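Local structure of D-aminopeptidase (Bacillus subtilis, 1HI9) at residues M1-V7 / F95-L101; R129-G135 / E160-L164; L136-V140 / M254-Y258; G142-V148 / V208-P213. The protein hydrolyses N-terminal residues from peptides containing D-amino acids, such as D-Ala-D-Ala, as a zinc-dependent, self-compartmentalizing homodecameric aminopeptidase. All blocks are in the same frame, centred on the assembly; numbering follows the deposited sequence.

Contact 1 (M1-V7 / F95-L101); sequences MKLYMSV and FRGALFL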
loop_
_atom_site.group_PDB
_atom_site.type_symbol
_atom_site.label_atom_id
_atom_site.label_comp_id
_atom_site.label_asym_id
_atom_site.label_seq_id
_atom_site.Cartn_x
_atom_site.Cartn_y
_atom_site.Cartn_z
ATOM N N MET A 1 48.425 -17.827 16.664
ATOM C CA MET A 1 48.074 -16.472 17.182
ATOM C C MET A 1 46.636 -16.129 16.798
ATOM O O MET A 1 46.211 -16.383 15.673
ATOM C CB MET A 1 49.053 -15.429 16.619
ATOM C CG MET A 1 49.109 -15.351 15.098
ATOM S SD MET A 1 50.502 -14.365 14.449
ATOM C CE MET A 1 49.843 -12.697 14.561
ATOM N N LYS A 2 45.890 -15.572 17.747
ATOM C CA LYS A 2 44.499 -15.195 17.509
ATOM C C LYS A 2 44.373 -13.774 16.970
ATOM O O LYS A 2 44.947 -12.833 17.517
ATOM C CB LYS A 2 43.684 -15.315 18.800
ATOM C CG LYS A 2 43.551 -16.732 19.315
ATOM C CD LYS A 2 42.916 -16.780 20.697
ATOM C CE LYS A 2 41.455 -16.374 20.687
ATOM N NZ LYS A 2 40.879 -16.512 22.050
ATOM N N LEU A 3 43.616 -13.629 15.890
ATOM C CA LEU A 3 43.400 -12.331 15.282
ATOM C C LEU A 3 41.909 -11.975 15.340
ATOM O O LEU A 3 41.046 -12.800 15.035
ATOM C CB LEU A 3 43.906 -12.355 13.837
ATOM C CG LEU A 3 43.923 -11.081 12.981
ATOM C CD1 LEU A 3 42.575 -10.887 12.356
ATOM C CD2 LEU A 3 44.321 -9.874 13.815
ATOM N N TYR A 4 41.617 -10.749 15.765
ATOM C CA TYR A 4 40.243 -10.267 15.867
ATOM C C TYR A 4 39.900 -9.365 14.692
ATOM O O TYR A 4 40.671 -8.469 14.340
ATOM C CB TYR A 4 40.042 -9.462 17.143
ATOM C CG TYR A 4 38.615 -8.981 17.323
ATOM C CD1 TYR A 4 37.629 -9.838 17.829
ATOM C CD2 TYR A 4 38.244 -7.680 16.974
ATOM C CE1 TYR A 4 36.308 -9.410 17.988
ATOM C CE2 TYR A 4 36.926 -7.242 17.125
ATOM C CZ TYR A 4 35.966 -8.109 17.635
ATOM O OH TYR A 4 34.673 -7.672 17.825
ATOM N N MET A 5 38.725 -9.583 14.108
ATOM C CA MET A 5 38.280 -8.780 12.974
ATOM C C MET A 5 36.919 -8.130 13.190
ATOM O O MET A 5 35.952 -8.784 13.565
ATOM C CB MET A 5 38.220 -9.628 11.703
ATOM C CG MET A 5 39.518 -9.692 10.928
ATOM S SD MET A 5 39.369 -10.632 9.390
ATOM C CE MET A 5 38.296 -9.591 8.438
ATOM N N SER A 6 36.862 -6.826 12.959
ATOM C CA SER A 6 35.622 -6.077 13.076
ATOM C C SER A 6 35.343 -5.614 11.661
ATOM O O SER A 6 36.142 -4.879 11.078
ATOM C CB SER A 6 35.791 -4.872 13.991
ATOM O OG SER A 6 34.610 -4.088 14.005
ATOM N N VAL A 7 34.218 -6.050 11.100
ATOM C CA VAL A 7 33.883 -5.672 9.735
ATOM C C VAL A 7 32.639 -4.799 9.606
ATOM O O VAL A 7 31.533 -5.220 9.944
ATOM C CB VAL A 7 33.676 -6.919 8.840
ATOM C CG1 VAL A 7 33.630 -6.500 7.375
ATOM C CG2 VAL A 7 34.790 -7.926 9.076
ATOM N N PHE A 95 43.871 -11.916 22.319
ATOM C CA PHE A 95 44.130 -11.697 20.907
ATOM C C PHE A 95 45.454 -10.973 20.671
ATOM O O PHE A 95 45.825 -10.057 21.414
ATOM C CB PHE A 95 42.978 -10.915 20.255
ATOM C CG PHE A 95 41.734 -11.730 20.044
ATOM C CD1 PHE A 95 40.825 -11.921 21.085
ATOM C CD2 PHE A 95 41.490 -12.344 18.820
ATOM C CE1 PHE A 95 39.688 -12.715 20.912
ATOM C CE2 PHE A 95 40.358 -13.142 18.634
ATOM C CZ PHE A 95 39.455 -13.327 19.685
ATOM N N ARG A 96 46.158 -11.408 19.631
ATOM C CA ARG A 96 47.447 -10.846 19.254
ATOM C C ARG A 96 47.253 -9.463 18.638
ATOM O O ARG A 96 48.103 -8.585 18.780
ATOM C CB ARG A 96 48.140 -11.790 18.254
ATOM C CG ARG A 96 49.473 -11.307 17.638
ATOM C CD ARG A 96 50.689 -11.315 18.586
ATOM N NE ARG A 96 50.831 -10.059 19.280
ATOM C CZ ARG A 96 51.757 -9.110 19.153
ATOM N NH1 ARG A 96 51.608 -8.056 19.928
ATOM N NH2 ARG A 96 52.800 -9.177 18.332
ATOM N N GLY A 97 46.127 -9.268 17.962
ATOM C CA GLY A 97 45.872 -7.986 17.340
ATOM C C GLY A 97 44.477 -7.896 16.762
ATOM O O GLY A 97 43.749 -8.891 16.689
ATOM N N ALA A 98 44.108 -6.691 16.347
ATOM C CA ALA A 98 42.801 -6.453 15.775
ATOM C C ALA A 98 42.926 -5.884 14.375
ATOM O O ALA A 98 43.894 -5.193 14.062
ATOM C CB ALA A 98 42.008 -5.504 16.661
ATOM N N LEU A 99 41.938 -6.191 13.537
ATOM C CA LEU A 99 41.907 -5.721 12.155
ATOM C C LEU A 99 40.524 -5.134 11.866
ATOM O O LEU A 99 39.516 -5.834 11.949
ATOM C CB LEU A 99 42.195 -6.891 11.211
ATOM C CG LEU A 99 42.615 -6.582 9.767
ATOM C CD1 LEU A 99 43.013 -7.879 9.051
ATOM C CD2 LEU A 99 41.482 -5.909 9.031
ATOM N N PHE A 100 40.480 -3.845 11.542
ATOM C CA PHE A 100 39.216 -3.174 11.236
ATOM C C PHE A 100 39.050 -3.135 9.722
ATOM O O PHE A 100 39.903 -2.592 9.020
ATOM C CB PHE A 100 39.217 -1.747 11.802
ATOM C CG PHE A 100 39.291 -1.678 13.306
ATOM C CD1 PHE A 100 39.378 -0.448 13.952
ATOM C CD2 PHE A 100 39.253 -2.825 14.081
ATOM C CE1 PHE A 100 39.423 -0.370 15.339
ATOM C CE2 PHE A 100 39.297 -2.751 15.463
ATOM C CZ PHE A 100 39.381 -1.523 16.092
ATOM N N LEU A 101 37.951 -3.704 9.231
ATOM C CA LEU A 101 37.675 -3.781 7.791
ATOM C C LEU A 101 36.401 -3.049 7.394
ATOM O O LEU A 101 35.403 -3.084 8.110
ATOM C CB LEU A 101 37.537 -5.247 7.374
ATOM C CG LEU A 101 38.202 -5.742 6.092
ATOM C CD1 LEU A 101 37.742 -7.168 5.850
ATOM C CD2 LEU A 101 37.860 -4.871 4.904
#
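The F95 ring is sandwiched between two side chains of the neighbouring strand 2-7: K2 CE lies over one face, and the edge of the Y4 ring meets the other. That second contact is a T-shaped stack, planes at 82° and centroids 5.7 Å apart, while the L3 backbone carbon sits at the rim of the F95 ring. Strands 2-7 and 97-101 are parallel neighbours in the middle of a mixed, mostly parallel sheet. A bend at chi3 (68°) brings the end of K2 back above the phenyl face, NZ 4.5 Å from its centroid in an off-centre cation-pi contact; NZ is also hydrogen-bonded to T94. Were F95 an alanine, the K2 amino group would probably lose its aromatic partner and the edge of Y4 the face it rests on. Beside the rings the backbones form a parallel ladder, with Y4 N bonded to G97 O and Y4 O taking L99 N, a pattern that S6 repeats with L99 O and L101 N. M5 and V7 turn to the other side of the sheet, the one covered by helix 28-48, and lie alongside L99 and L101. There M5 CE touches L101 CD1 at 3.6 Å.

Contact 2 (R129-G135 / E160-L164); sequences RPVGELG and EAEEL. With ZN (zinc ion), chain F.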
loop_
_atom_site.group_PDB
_atom_site.type_symbol
_atom_site.label_atom_id
_atom_site.label_comp_id
_atom_site.label_asym_id
_atom_site.label_seq_id
_atom_site.Cartn_x
_atom_site.Cartn_y
_atom_site.Cartn_z
ATOM N N ARG A 129 39.348 14.123 23.397
ATOM C CA ARG A 129 39.930 13.765 22.120
ATOM C C ARG A 129 38.880 13.286 21.121
ATOM O O ARG A 129 38.165 12.314 21.373
ATOM C CB ARG A 129 40.995 12.686 22.268
ATOM C CG ARG A 129 41.550 12.299 20.906
ATOM C CD ARG A 129 42.886 11.620 20.976
ATOM N NE ARG A 129 43.479 11.553 19.643
ATOM C CZ ARG A 129 44.714 11.128 19.394
ATOM N NH1 ARG A 129 45.494 10.728 20.394
ATOM N NH2 ARG A 129 45.165 11.114 18.146
ATOM N N PRO A 130 38.784 13.959 19.959
ATOM C CA PRO A 130 37.828 13.625 18.901
ATOM C C PRO A 130 38.020 12.216 18.353
ATOM O O PRO A 130 39.112 11.866 17.914
ATOM C CB PRO A 130 38.110 14.681 17.830
ATOM C CG PRO A 130 38.623 15.835 18.608
ATOM C CD PRO A 130 39.534 15.179 19.615
ATOM N N VAL A 131 36.970 11.402 18.397
ATOM C CA VAL A 131 37.032 10.048 17.842
ATOM C C VAL A 131 35.684 9.606 17.268
ATOM O O VAL A 131 34.627 10.157 17.592
ATOM C CB VAL A 131 37.458 9.000 18.893
ATOM C CG1 VAL A 131 38.851 9.313 19.406
ATOM C CG2 VAL A 131 36.448 8.962 20.047
ATOM N N GLY A 132 35.738 8.609 16.398
ATOM C CA GLY A 132 34.530 8.065 15.813
ATOM C C GLY A 132 34.502 6.604 16.197
ATOM O O GLY A 132 35.104 6.213 17.203
ATOM N N GLU A 133 33.811 5.795 15.404
ATOM C CA GLU A 133 33.740 4.358 15.664
ATOM C C GLU A 133 35.152 3.786 15.737
ATOM O O GLU A 133 35.478 2.992 16.620
ATOM C CB GLU A 133 32.966 3.658 14.541
ATOM C CG GLU A 133 31.471 3.907 14.569
ATOM C CD GLU A 133 30.782 3.508 13.281
ATOM O OE1 GLU A 133 31.125 2.446 12.720
ATOM O OE2 GLU A 133 29.888 4.252 12.829
ATOM N N LEU A 134 35.986 4.209 14.795
ATOM C CA LEU A 134 37.362 3.747 14.719
ATOM C C LEU A 134 38.096 3.980 16.033
ATOM O O LEU A 134 38.703 3.061 16.586
ATOM C CB LEU A 134 38.067 4.469 13.579
ATOM C CG LEU A 134 39.353 3.840 13.077
ATOM C CD1 LEU A 134 39.631 4.346 11.663
ATOM C CD2 LEU A 134 40.487 4.170 14.023
ATOM N N GLY A 135 38.013 5.207 16.534
ATOM C CA GLY A 135 38.681 5.559 17.768
ATOM C C GLY A 135 38.133 4.826 18.963
ATOM O O GLY A 135 38.899 4.242 19.724
ATOM N N GLU A 160 42.403 8.872 9.041
ATOM C CA GLU A 160 41.920 9.015 10.409
ATOM C C GLU A 160 42.606 7.983 11.311
ATOM O O GLU A 160 43.007 8.297 12.431
ATOM C CB GLU A 160 40.391 8.858 10.438
ATOM C CG GLU A 160 39.761 8.822 11.818
ATOM C CD GLU A 160 38.228 8.784 11.765
ATOM O OE1 GLU A 160 37.606 8.392 12.776
ATOM O OE2 GLU A 160 37.639 9.151 10.722
ATOM N N ALA A 161 42.770 6.762 10.806
ATOM C CA ALA A 161 43.413 5.695 11.570
ATOM C C ALA A 161 44.866 6.018 11.899
ATOM O O ALA A 161 45.277 5.980 13.058
ATOM C CB ALA A 161 43.337 4.395 10.811
ATOM N N GLU A 162 45.642 6.347 10.878
ATOM C CA GLU A 162 47.046 6.641 11.099
ATOM C C GLU A 162 47.332 7.890 11.940
ATOM O O GLU A 162 48.412 8.009 12.516
ATOM C CB GLU A 162 47.790 6.693 9.761
ATOM C CG GLU A 162 47.081 7.439 8.674
ATOM C CD GLU A 162 47.635 7.108 7.290
ATOM O OE1 GLU A 162 47.691 5.909 6.937
ATOM O OE2 GLU A 162 48.003 8.048 6.551
ATOM N N GLU A 163 46.369 8.802 12.028
ATOM C CA GLU A 163 46.550 10.005 12.827
ATOM C C GLU A 163 46.258 9.709 14.287
ATOM O O GLU A 163 46.496 10.546 15.157
ATOM C CB GLU A 163 45.630 11.124 12.352
ATOM C CG GLU A 163 46.004 11.679 10.986
ATOM C CD GLU A 163 45.167 12.888 10.584
ATOM O OE1 GLU A 163 45.415 13.436 9.486
ATOM O OE2 GLU A 163 44.269 13.287 11.360
ATOM N N LEU A 164 45.751 8.510 14.551
ATOM C CA LEU A 164 45.408 8.092 15.899
ATOM C C LEU A 164 46.314 6.974 16.395
ATOM O O LEU A 164 46.729 6.973 17.548
ATOM C CB LEU A 164 43.953 7.626 15.939
ATOM C CG LEU A 164 43.448 7.124 17.293
ATOM C CD1 LEU A 164 43.254 8.305 18.219
ATOM C CD2 LEU A 164 42.147 6.374 17.116
HETATM ZN ZN ZN F . 30.313 2.378 10.921
HETATM O O HOH W 1 38.179 7.618 15.313
HETATM O O HOH W 2 28.281 2.170 11.410
#
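One water, gripped by three groups, bridges E160 and the start of helix 133-143: it donates to E160 OE1 at 2.7 Å and accepts from G132 N at 2.8 Å and, more weakly, from G135 N. G132 is the N-cap residue, so the carboxylate reaches the amino end of the helix through this water. The E160 chain runs extended, CG anti to the backbone N (chi1 173°), which carries OE1 across to the water, while OE2 is hydrogen-bonded to R106 N. Beside this polar link, L134 turns its methyls onto the helix 155-162, CD1 resting 3.8 Å from A161 CB. L164 slides past L134 in the opposite direction and places CD2 against G135 CA, 3.6 Å away. Its other methyl, CD1, lies over one face of the R129 guanidinium, 3.4 Å from CZ, with E163 O at the edge of that group. On the first turn of helix 133-143, E133 OE1 binds zinc at 2.0 Å, together with D8, H104 and a water that donates to E133 OE2. A negative carboxylate near the positive end of the helix dipole is likely to be favourable, and the water-mediated link ties the zinc-bearing turn to helix 155-162.

Contact 3 (L136-V140 / M254-Y258); sequences LNAYV and MLEAY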
loop_
_atom_site.group_PDB
_atom_site.type_symbol
_atom_site.label_atom_id
_atom_site.label_comp_id
_atom_site.label_asym_id
_atom_site.label_seq_id
_atom_site.Cartn_x
_atom_site.Cartn_y
_atom_site.Cartn_z
ATOM N N LEU A 136 36.817 4.850 19.145
ATOM C CA LEU A 136 36.227 4.155 20.279
ATOM C C LEU A 136 36.591 2.672 20.273
ATOM O O LEU A 136 36.938 2.117 21.313
ATOM C CB LEU A 136 34.703 4.294 20.277
ATOM C CG LEU A 136 34.100 5.616 20.750
ATOM C CD1 LEU A 136 32.565 5.494 20.741
ATOM C CD2 LEU A 136 34.591 5.956 22.152
ATOM N N ASN A 137 36.512 2.028 19.110
ATOM C CA ASN A 137 36.829 0.608 19.048
ATOM C C ASN A 137 38.315 0.357 19.337
ATOM O O ASN A 137 38.680 -0.653 19.953
ATOM C CB ASN A 137 36.433 0.013 17.689
ATOM C CG ASN A 137 34.943 0.171 17.388
ATOM O OD1 ASN A 137 34.129 0.397 18.287
ATOM N ND2 ASN A 137 34.586 0.044 16.126
ATOM N N ALA A 138 39.166 1.293 18.920
ATOM C CA ALA A 138 40.593 1.160 19.158
ATOM C C ALA A 138 40.847 1.262 20.657
ATOM O O ALA A 138 41.644 0.506 21.216
ATOM C CB ALA A 138 41.363 2.245 18.405
ATOM N N TYR A 139 40.146 2.186 21.312
ATOM C CA TYR A 139 40.297 2.367 22.750
ATOM C C TYR A 139 39.851 1.126 23.518
ATOM O O TYR A 139 40.467 0.765 24.525
ATOM C CB TYR A 139 39.505 3.583 23.229
ATOM C CG TYR A 139 40.271 4.884 23.156
ATOM C CD1 TYR A 139 39.661 6.044 22.688
ATOM C CD2 TYR A 139 41.603 4.957 23.560
ATOM C CE1 TYR A 139 40.355 7.245 22.616
ATOM C CE2 TYR A 139 42.310 6.157 23.497
ATOM C CZ TYR A 139 41.677 7.299 23.022
ATOM O OH TYR A 139 42.359 8.497 22.956
ATOM N N VAL A 140 38.781 0.473 23.062
ATOM C CA VAL A 140 38.323 -0.731 23.749
ATOM C C VAL A 140 39.368 -1.820 23.527
ATOM O O VAL A 140 39.614 -2.632 24.403
ATOM C CB VAL A 140 36.950 -1.214 23.228
ATOM C CG1 VAL A 140 36.601 -2.554 23.870
ATOM C CG2 VAL A 140 35.882 -0.179 23.552
ATOM N N MET A 254 36.946 2.218 30.320
ATOM C CA MET A 254 36.591 2.290 28.906
ATOM C C MET A 254 35.396 1.396 28.568
ATOM O O MET A 254 34.565 1.754 27.737
ATOM C CB MET A 254 37.794 1.904 28.042
ATOM C CG MET A 254 37.642 2.233 26.559
ATOM S SD MET A 254 37.289 3.977 26.250
ATOM C CE MET A 254 36.031 3.811 24.937
ATOM N N LEU A 255 35.308 0.239 29.216
ATOM C CA LEU A 255 34.207 -0.663 28.951
ATOM C C LEU A 255 32.853 -0.047 29.317
ATOM O O LEU A 255 31.878 -0.199 28.577
ATOM C CB LEU A 255 34.399 -1.986 29.688
ATOM C CG LEU A 255 35.669 -2.771 29.345
ATOM C CD1 LEU A 255 35.518 -4.188 29.863
ATOM C CD2 LEU A 255 35.914 -2.804 27.837
ATOM N N GLU A 256 32.786 0.647 30.450
ATOM C CA GLU A 256 31.537 1.273 30.857
ATOM C C GLU A 256 31.250 2.454 29.930
ATOM O O GLU A 256 30.092 2.754 29.604
ATOM C CB GLU A 256 31.612 1.768 32.306
ATOM C CG GLU A 256 30.244 1.934 32.948
ATOM C CD GLU A 256 30.270 2.754 34.231
ATOM O OE1 GLU A 256 29.360 2.562 35.077
ATOM O OE2 GLU A 256 31.184 3.598 34.393
ATOM N N ALA A 257 32.314 3.116 29.494
ATOM C CA ALA A 257 32.180 4.263 28.607
ATOM C C ALA A 257 31.598 3.808 27.274
ATOM O O ALA A 257 30.774 4.504 26.683
ATOM C CB ALA A 257 33.545 4.921 28.384
ATOM N N TYR A 258 32.017 2.631 26.819
ATOM C CA TYR A 258 31.533 2.114 25.552
ATOM C C TYR A 258 30.046 1.821 25.637
ATOM O O TYR A 258 29.263 2.247 24.783
ATOM C CB TYR A 258 32.293 0.843 25.157
ATOM C CG TYR A 258 32.088 0.461 23.707
ATOM C CD1 TYR A 258 32.765 1.123 22.689
ATOM C CD2 TYR A 258 31.186 -0.532 23.354
ATOM C CE1 TYR A 258 32.546 0.807 21.348
ATOM C CE2 TYR A 258 30.958 -0.858 22.020
ATOM C CZ TYR A 258 31.643 -0.182 21.023
ATOM O OH TYR A 258 31.416 -0.499 19.705
#
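V140 and M254 fill the middle of this helix pair, with V140 CG2 pressed against the Y258 ring, 3.5 Å from CD1, and 4.2 Å from M254 CE. M254 is bent at chi2 (56°), which turns its thioether back toward helix 136-140: CE reaches L136 CD2 at 3.8 Å, and SD lies 3.8 Å from Y139 CB. The sulfur approaches the Y139 ring obliquely, 5.3 Å from its centroid, in a Met-aromatic contact. On the flank of V140, CG1 meets L255 CD2 with the two side chains nearly at right angles. L136 CB packs at the edge of the Y258 ring, and farther along that edge the apolar packing gives way to a polar bond, Y258 OH donating to N137 OD1 at 3.2 Å from 26° outside the carbonyl plane. The other end of the amide, ND2, is hydrogen-bonded to the Y103 hydroxyl, so both ends of N137 are held. A leucine in place of Y258 would probably leave N137 OD1 without this donor and the amide freer to turn. Segments 136-140 and 254-258 run roughly antiparallel (148°), their axes 10.1 Å apart at closest, joining the C-terminal helix to helix 133-143, whose first turn carries the zinc ligand E133.

Contact 4 (G142-V148 / V208-P213); sequences GYYDVPV and VKPLTP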
loop_
_atom_site.group_PDB
_atom_site.type_symbol
_atom_site.label_atom_id
_atom_site.label_comp_id
_atom_site.label_asym_id
_atom_site.label_seq_id
_atom_site.Cartn_x
_atom_site.Cartn_y
_atom_site.Cartn_z
ATOM N N GLY A 142 42.450 -1.243 23.245
ATOM C CA GLY A 142 43.529 -0.849 24.130
ATOM C C GLY A 142 43.320 -1.332 25.552
ATOM O O GLY A 142 44.268 -1.723 26.230
ATOM N N TYR A 143 42.072 -1.302 26.004
ATOM C CA TYR A 143 41.733 -1.751 27.344
ATOM C C TYR A 143 42.224 -3.175 27.561
ATOM O O TYR A 143 42.593 -3.542 28.668
ATOM C CB TYR A 143 40.222 -1.714 27.548
ATOM C CG TYR A 143 39.793 -2.153 28.925
ATOM C CD1 TYR A 143 39.810 -1.267 29.996
ATOM C CD2 TYR A 143 39.400 -3.478 29.161
ATOM C CE1 TYR A 143 39.447 -1.684 31.280
ATOM C CE2 TYR A 143 39.038 -3.911 30.439
ATOM C CZ TYR A 143 39.062 -3.003 31.497
ATOM O OH TYR A 143 38.692 -3.412 32.763
ATOM N N TYR A 144 42.212 -3.979 26.501
ATOM C CA TYR A 144 42.659 -5.363 26.595
ATOM C C TYR A 144 44.101 -5.512 26.140
ATOM O O TYR A 144 44.585 -6.625 25.965
ATOM C CB TYR A 144 41.766 -6.279 25.753
ATOM C CG TYR A 144 40.341 -6.397 26.265
ATOM C CD1 TYR A 144 39.303 -5.652 25.690
ATOM C CD2 TYR A 144 40.029 -7.256 27.322
ATOM C CE1 TYR A 144 37.992 -5.760 26.153
ATOM C CE2 TYR A 144 38.722 -7.371 27.794
ATOM C CZ TYR A 144 37.710 -6.621 27.202
ATOM O OH TYR A 144 36.425 -6.742 27.664
ATOM N N ASP A 145 44.782 -4.384 25.960
ATOM C CA ASP A 145 46.171 -4.381 25.518
ATOM C C ASP A 145 46.349 -5.030 24.163
ATOM O O ASP A 145 47.376 -5.652 23.892
ATOM C CB ASP A 145 47.065 -5.076 26.540
ATOM C CG ASP A 145 47.476 -4.152 27.649
ATOM O OD1 ASP A 145 48.230 -3.194 27.358
ATOM O OD2 ASP A 145 47.037 -4.372 28.805
ATOM N N VAL A 146 45.340 -4.886 23.316
ATOM C CA VAL A 146 45.406 -5.447 21.983
ATOM C C VAL A 146 45.580 -4.300 21.014
ATOM O O VAL A 146 44.837 -3.328 21.046
ATOM C CB VAL A 146 44.138 -6.225 21.633
ATOM C CG1 VAL A 146 44.230 -6.730 20.211
ATOM C CG2 VAL A 146 43.961 -7.381 22.604
ATOM N N PRO A 147 46.596 -4.387 20.157
ATOM C CA PRO A 147 46.870 -3.341 19.169
ATOM C C PRO A 147 46.080 -3.501 17.869
ATOM O O PRO A 147 45.796 -4.616 17.430
ATOM C CB PRO A 147 48.367 -3.481 18.944
ATOM C CG PRO A 147 48.558 -4.980 19.037
ATOM C CD PRO A 147 47.713 -5.350 20.237
ATOM N N VAL A 148 45.725 -2.371 17.267
ATOM C CA VAL A 148 44.997 -2.366 16.015
ATOM C C VAL A 148 46.071 -2.409 14.932
ATOM O O VAL A 148 46.670 -1.390 14.586
ATOM C CB VAL A 148 44.150 -1.087 15.867
ATOM C CG1 VAL A 148 43.479 -1.057 14.513
ATOM C CG2 VAL A 148 43.113 -1.024 16.983
ATOM N N VAL A 208 53.454 -1.673 16.334
ATOM C CA VAL A 208 52.185 -1.065 16.716
ATOM C C VAL A 208 51.828 -1.330 18.168
ATOM O O VAL A 208 51.875 -2.469 18.632
ATOM C CB VAL A 208 51.037 -1.573 15.837
ATOM C CG1 VAL A 208 49.747 -0.860 16.215
ATOM C CG2 VAL A 208 51.370 -1.345 14.374
ATOM N N LYS A 209 51.461 -0.271 18.880
ATOM C CA LYS A 209 51.102 -0.398 20.284
ATOM C C LYS A 209 49.623 -0.169 20.532
ATOM O O LYS A 209 48.961 0.557 19.793
ATOM C CB LYS A 209 51.915 0.581 21.138
ATOM C CG LYS A 209 53.359 0.170 21.380
ATOM C CD LYS A 209 53.983 1.053 22.442
ATOM C CE LYS A 209 55.360 0.550 22.862
ATOM N NZ LYS A 209 55.924 1.311 24.037
ATOM N N PRO A 210 49.083 -0.795 21.585
ATOM C CA PRO A 210 47.670 -0.662 21.941
ATOM C C PRO A 210 47.334 0.786 22.269
ATOM O O PRO A 210 48.141 1.494 22.865
ATOM C CB PRO A 210 47.533 -1.573 23.162
ATOM C CG PRO A 210 48.563 -2.631 22.911
ATOM C CD PRO A 210 49.738 -1.808 22.430
ATOM N N LEU A 211 46.146 1.223 21.864
ATOM C CA LEU A 211 45.710 2.582 22.131
ATOM C C LEU A 211 45.152 2.611 23.553
ATOM O O LEU A 211 43.939 2.537 23.761
ATOM C CB LEU A 211 44.620 2.991 21.142
ATOM C CG LEU A 211 44.643 4.430 20.622
ATOM C CD1 LEU A 211 43.265 4.775 20.074
ATOM C CD2 LEU A 211 45.016 5.392 21.722
ATOM N N THR A 212 46.044 2.712 24.529
ATOM C CA THR A 212 45.643 2.719 25.926
ATOM C C THR A 212 44.701 3.868 26.262
ATOM O O THR A 212 45.006 5.039 26.006
ATOM C CB THR A 212 46.876 2.786 26.844
ATOM O OG1 THR A 212 47.769 1.718 26.508
ATOM C CG2 THR A 212 46.462 2.661 28.311
ATOM N N PRO A 213 43.528 3.545 26.830
ATOM C CA PRO A 213 42.546 4.562 27.198
ATOM C C PRO A 213 42.743 5.016 28.635
ATOM O O PRO A 213 43.368 4.325 29.432
ATOM C CB PRO A 213 41.230 3.824 27.019
ATOM C CG PRO A 213 41.585 2.464 27.551
ATOM C CD PRO A 213 42.931 2.198 26.905
HETATM O O HOH W 3 45.972 -0.036 18.729
#
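P210 lays its ring along the turn that follows helix 133-143. Its CB sits 3.8 Å from D145 C and also near V146 O; CG comes closer to the chain, 3.4 Å from D145 O, and packs against P147 CD; CD, closing the ring, faces P147 CB at 4.1 Å. The two prolines lie side by side, pointing the same way. The turn that P210 touches is a Schellman motif in which D145, with positive phi (61°), is the C-prime residue: D145 N bonds G142 O, and V146 N reaches back to A141 O. The P210 ring therefore packs against the peptide by which the chain leaves the helix. On one side of it, G142 CA approaches L211 O at 3.4 Å in a nearly straight CA-H...O contact (171° at the hydrogen). A CB on G142 would run into that same oxygen, so the close approach depends on a bare CA. P213 CD then covers Y143 N. At the opposite end of the segment, V208 has CG1 anti to the backbone N (chi1 -177°), which sets this methyl against P147 CB and 3.5 Å from V148 O. A water joins the backbones here, accepting from V148 N at 2.8 Å and donating to K209 O. The loop 208-213 is thus laid over the helix-to-strand connection that leads into strand 148-152. P210 and P213 of the loop and P147 of segment 142-148 have no N-H to donate and make their contacts mainly through ring carbons, so adhesion rests on close packing, with the single water satisfying backbone groups of both segments.

In the fold
Helix 133-143 connects contacts 2, 3 and 4: its first turn supplies the zinc ligand E133, its middle packs on the C-terminal helix, and its end is overlaid by the 208-213 loop. L211 of that loop links all three, with CD1 3.5 Å from L164 CD2 and CD2 3.3 Å from Y139 CE2. Contact 1 supplies two central strands of the sheet on which this helix rests, F100 CZ lying 3.7 Å from N137 CB; its centre is about 12 Å from that of contact 4, where A98 N probably bonds P147 O. Contact 2 supplies E133 directly, while contact 1 ends one residue before D8, the ligand shared by both zinc ions.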